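Local coordinates for protein quinoline 2-oxidoreductase large subunit (PDB 1T3Q) that probably oxidises quinoline at its carbon 2, as the molybdenum-bearing subunit of a hydroxylase of the xanthine dehydrogenase family, at residues 184-189 with 303-308. Sequence-based numbering, arbitrary orientation.
Sequences AGVVRG and GLAFDG
Antiparallel β-ladder within a mixed sheet: the start of strand 185-193 runs beside the end of strand 298-306, G185 facing F306 and V187 facing L304 as hydrogen-bonded pairs. Each of these pairs is closed by two backbone bonds; the shortest, L304 N to V187 O, is 2.8 Å, whereas F306 N reaches G185 O (3.0 Å) from above the carbonyl plane. That G185 oxygen also accepts from the hydroxyl of S183. Between them V186 faces A305 as a non-hydrogen-bonded pair, and V186 CA makes a CA-H...O contact of 3.4 Å with L304 O.

The aromatic ring of F306 folds back across the neighbouring strand. Its CG sits between the backbone N and the carbonyl carbon (chi1 50°), which swings one ring face over G185, whose CA stands 3.9 Å from the ring centroid in a CH-pi contact. A CB on G185 would run into ring atom CE1. At the ring's edge, near its plane, V187 CG1 approaches F306 CE2 to 3.8 Å, the two side chains crossing roughly at right angles. The other branch of V187, CG2, packs alongside L304 CB at 3.7 Å. Helix 375-393 covers this face, with A389, Q392 and L393 against F306 and Q392 also against V187. With F306 cut back to an alanine, G185 would probably lose the ring that covers it, and a gap would be likely to open between this glycine and helix 375-393, beside V187 CG1.

On the other face, V186 and A305 meet F180 of helix 177-182, and R188 makes a cation-pi contact with the same phenylalanine. Near the end of the ladder, A184 CB comes within 3.4 Å of G308 N. Lying between two helices of the molybdopterin cofactor-binding domain, this is the aromatic rescue of glycine in an antiparallel β-sheet.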
# COMPACT_ATOMS: atom_id res chain seq x y z
N ALA B 184 -44.81 12.36 49.94
CA ALA B 184 -44.26 12.05 51.25
C ALA B 184 -42.79 12.45 51.30
O ALA B 184 -42.29 12.90 52.33
CB ALA B 184 -44.40 10.56 51.54
N GLY B 185 -42.11 12.29 50.17
CA GLY B 185 -40.70 12.63 50.13
C GLY B 185 -40.25 13.27 48.84
O GLY B 185 -40.86 13.11 47.78
N VAL B 186 -39.16 14.02 48.94
CA VAL B 186 -38.58 14.69 47.79
C VAL B 186 -37.07 14.80 47.97
O VAL B 186 -36.58 15.02 49.08
CB VAL B 186 -39.13 16.13 47.63
CG1 VAL B 186 -38.34 16.88 46.56
CG2 VAL B 186 -40.61 16.09 47.26
N VAL B 187 -36.34 14.61 46.88
CA VAL B 187 -34.89 14.76 46.88
C VAL B 187 -34.59 15.53 45.61
O VAL B 187 -35.19 15.27 44.56
CB VAL B 187 -34.13 13.41 46.84
CG1 VAL B 187 -34.26 12.71 48.18
CG2 VAL B 187 -34.64 12.53 45.71
N ARG B 188 -33.68 16.50 45.70
CA ARG B 188 -33.33 17.31 44.54
C ARG B 188 -31.84 17.58 44.53
O ARG B 188 -31.18 17.54 45.57
CB ARG B 188 -34.09 18.64 44.59
CG ARG B 188 -35.53 18.50 45.05
CD ARG B 188 -36.33 19.80 44.95
NE ARG B 188 -37.06 19.89 43.69
CZ ARG B 188 -38.28 20.41 43.57
NH1 ARG B 188 -38.91 20.90 44.63
NH2 ARG B 188 -38.87 20.44 42.38
N GLY B 189 -31.31 17.86 43.35
CA GLY B 189 -29.90 18.15 43.24
C GLY B 189 -29.60 18.95 42.00
O GLY B 189 -30.31 18.87 40.99
N GLY B 303 -35.03 16.53 40.14
CA GLY B 303 -35.85 16.40 41.33
C GLY B 303 -36.61 15.10 41.23
O GLY B 303 -37.09 14.73 40.16
N LEU B 304 -36.71 14.39 42.35
CA LEU B 304 -37.42 13.12 42.39
C LEU B 304 -38.41 13.14 43.54
O LEU B 304 -38.06 13.44 44.68
CB LEU B 304 -36.43 11.96 42.58
CG LEU B 304 -36.99 10.54 42.69
CD1 LEU B 304 -37.64 10.13 41.37
CD2 LEU B 304 -35.85 9.57 43.02
N ALA B 305 -39.67 12.84 43.24
CA ALA B 305 -40.72 12.81 44.26
C ALA B 305 -41.07 11.35 44.47
O ALA B 305 -41.10 10.58 43.51
CB ALA B 305 -41.94 13.59 43.78
N PHE B 306 -41.35 10.96 45.71
CA PHE B 306 -41.68 9.57 46.00
C PHE B 306 -42.62 9.44 47.19
O PHE B 306 -42.73 10.35 48.01
CB PHE B 306 -40.39 8.78 46.24
CG PHE B 306 -39.45 9.42 47.23
CD1 PHE B 306 -39.50 9.10 48.58
CD2 PHE B 306 -38.51 10.36 46.81
CE1 PHE B 306 -38.63 9.69 49.50
CE2 PHE B 306 -37.64 10.96 47.71
CZ PHE B 306 -37.70 10.63 49.06
N ASP B 307 -43.31 8.31 47.28
CA ASP B 307 -44.24 8.10 48.38
C ASP B 307 -43.55 7.45 49.58
O ASP B 307 -42.35 7.15 49.54
CB ASP B 307 -45.46 7.29 47.92
CG ASP B 307 -45.15 5.82 47.66
OD1 ASP B 307 -46.02 5.14 47.07
OD2 ASP B 307 -44.07 5.33 48.04
N GLY B 308 -44.31 7.23 50.65
CA GLY B 308 -43.76 6.65 51.86
C GLY B 308 -43.13 5.29 51.73
O GLY B 308 -42.40 4.85 52.62